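Local structure of positive phenol-degradative gene regulator (Ralstonia sp. E2, 5FRW) at residues Gly126-Glu131 / Cys185-Lys190. The protein binds phenol in the N-terminal domain described here and probably activates transcription of phenol-degradation genes as an ATP- and DNA-binding regulator. Numbering follows the deposited sequence.
Sequences GEFLWE and CRILGK. With ZN (zinc ion), chain D; IPH (phenol), chain C.
Gly126, Phe128 and Trp130 each exchange a pair of backbone hydrogen bonds with Gly189, Ile187 and Cys185, respectively, joining strands 123-131 and 185-191 in antiparallel register. The central pair runs from Ile187 N to Phe128 O (3.0 Å) and from Phe128 N to Ile187 O; Trp130 N donates to Cys185 O (2.8 Å). At the intervening positions the CA atoms of Glu127 and Arg186 make CA-H...O contacts with Ile187 O and Phe128 O, respectively.

Apolar contacts gather on the face carrying Phe128, Trp130 and Ile187. Ile187 holds CG1 between its backbone N and carbonyl carbon (chi1 75°), and its longer branch reaches between the two rings, with CD1 3.7 Å from both Phe128 CD1 and Trp130 CZ2. CG2 makes a CH-pi contact over the six-membered ring of Trp130, 3.6 Å from the centroid. Ile155 of helix 152-166 also packs on Trp130 and Ile187.

Phenol lies against this face. Its C3 sits over the centre of the Phe128 ring, 3.6 Å from CZ, and Trp130 NE1 donates a hydrogen bond to O1 (3.0 Å), an oxygen shared with His102.

Next to the pocket, Cys185 CB packs on Trp130 CB (3.5 Å) while its SG binds the zinc ion, whose site Cys151, Glu174 and Cys177 complete. The sheet of this XylR_N/V4R sensor domain thus links an aromatic effector pocket to a Cys3Glu zinc site.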
# COMPACT_ATOMS: atom_id res chain seq x y z
N GLY A 126 -7.52 -18.91 18.10
CA GLY A 126 -8.17 -18.65 16.83
C GLY A 126 -7.54 -19.31 15.60
O GLY A 126 -6.34 -19.22 15.37
N GLU A 127 -8.37 -19.97 14.81
CA GLU A 127 -7.92 -20.48 13.52
C GLU A 127 -8.81 -19.93 12.40
O GLU A 127 -10.03 -19.88 12.51
CB GLU A 127 -7.89 -22.02 13.51
CG GLU A 127 -8.85 -22.68 14.49
CD GLU A 127 -8.57 -24.19 14.73
OE1 GLU A 127 -7.42 -24.57 15.07
OE2 GLU A 127 -9.52 -24.99 14.58
N PHE A 128 -8.17 -19.50 11.32
CA PHE A 128 -8.86 -18.82 10.23
C PHE A 128 -8.39 -19.40 8.92
O PHE A 128 -7.23 -19.81 8.81
CB PHE A 128 -8.59 -17.30 10.24
CG PHE A 128 -8.88 -16.63 11.55
CD1 PHE A 128 -7.98 -16.71 12.60
CD2 PHE A 128 -10.05 -15.92 11.73
CE1 PHE A 128 -8.26 -16.09 13.82
CE2 PHE A 128 -10.33 -15.30 12.95
CZ PHE A 128 -9.44 -15.39 13.99
N LEU A 129 -9.27 -19.41 7.93
CA LEU A 129 -8.92 -19.71 6.55
C LEU A 129 -8.64 -18.40 5.81
O LEU A 129 -9.36 -17.41 5.99
CB LEU A 129 -10.06 -20.50 5.89
CG LEU A 129 -10.31 -20.46 4.38
CD1 LEU A 129 -9.30 -21.31 3.64
CD2 LEU A 129 -11.72 -20.93 4.04
N TRP A 130 -7.58 -18.39 5.02
CA TRP A 130 -7.23 -17.27 4.16
C TRP A 130 -7.34 -17.67 2.70
O TRP A 130 -6.56 -18.50 2.22
CB TRP A 130 -5.82 -16.80 4.42
CG TRP A 130 -5.66 -15.83 5.57
CD1 TRP A 130 -6.66 -15.19 6.25
CD2 TRP A 130 -4.43 -15.39 6.15
NE1 TRP A 130 -6.11 -14.37 7.22
CE2 TRP A 130 -4.74 -14.48 7.17
CE3 TRP A 130 -3.08 -15.68 5.90
CZ2 TRP A 130 -3.76 -13.86 7.94
CZ3 TRP A 130 -2.11 -15.06 6.68
CH2 TRP A 130 -2.46 -14.15 7.67
N GLU A 131 -8.27 -17.05 1.97
CA GLU A 131 -8.42 -17.32 0.54
C GLU A 131 -7.97 -16.10 -0.25
O GLU A 131 -8.21 -14.96 0.16
CB GLU A 131 -9.87 -17.68 0.21
CG GLU A 131 -10.33 -18.97 0.87
CD GLU A 131 -11.83 -19.21 0.73
OE1 GLU A 131 -12.62 -18.54 1.44
OE2 GLU A 131 -12.20 -20.09 -0.07
N CYS A 185 -4.47 -20.45 2.41
CA CYS A 185 -3.65 -20.28 3.60
C CYS A 185 -4.51 -20.60 4.83
O CYS A 185 -5.73 -20.51 4.79
CB CYS A 185 -3.08 -18.86 3.69
SG CYS A 185 -2.02 -18.30 2.32
N ARG A 186 -3.86 -20.99 5.92
CA ARG A 186 -4.59 -21.23 7.17
C ARG A 186 -3.68 -20.87 8.34
O ARG A 186 -2.48 -21.14 8.33
CB ARG A 186 -5.08 -22.67 7.26
CG ARG A 186 -5.92 -22.99 8.47
CD ARG A 186 -6.42 -24.42 8.43
NE ARG A 186 -5.30 -25.36 8.44
CZ ARG A 186 -4.67 -25.76 9.55
NH1 ARG A 186 -5.05 -25.30 10.74
NH2 ARG A 186 -3.65 -26.61 9.45
N ILE A 187 -4.27 -20.22 9.33
CA ILE A 187 -3.49 -19.66 10.42
C ILE A 187 -4.06 -20.04 11.77
O ILE A 187 -5.23 -20.41 11.87
CB ILE A 187 -3.42 -18.13 10.32
CG1 ILE A 187 -4.76 -17.52 10.75
CG2 ILE A 187 -3.05 -17.71 8.88
CD1 ILE A 187 -4.82 -15.98 10.77
N LEU A 188 -3.21 -19.95 12.79
CA LEU A 188 -3.59 -20.20 14.18
C LEU A 188 -3.04 -19.09 15.05
O LEU A 188 -1.86 -18.75 14.95
CB LEU A 188 -3.07 -21.57 14.68
CG LEU A 188 -3.08 -21.81 16.20
CD1 LEU A 188 -4.51 -21.87 16.76
CD2 LEU A 188 -2.26 -23.05 16.64
N GLY A 189 -3.87 -18.50 15.89
CA GLY A 189 -3.41 -17.44 16.78
C GLY A 189 -3.69 -17.82 18.22
O GLY A 189 -4.78 -18.30 18.51
N LYS A 190 -2.71 -17.59 19.10
CA LYS A 190 -2.88 -17.84 20.53
C LYS A 190 -1.82 -17.07 21.32
O LYS A 190 -0.81 -16.62 20.74
CB LYS A 190 -2.80 -19.35 20.83
CG LYS A 190 -1.44 -19.97 20.60
CD LYS A 190 -1.56 -21.48 20.42
CE LYS A 190 -0.19 -22.13 20.27
NZ LYS A 190 -0.28 -23.60 20.11
ZN ZN D . -0.03 -17.49 2.99
C1 IPH C . -7.22 -11.79 10.12
C2 IPH C . -7.36 -12.93 10.91
C3 IPH C . -7.55 -12.81 12.28
C4 IPH C . -7.58 -11.55 12.85
C5 IPH C . -7.43 -10.41 12.07
C6 IPH C . -7.25 -10.53 10.70
O1 IPH C . -7.02 -11.91 8.74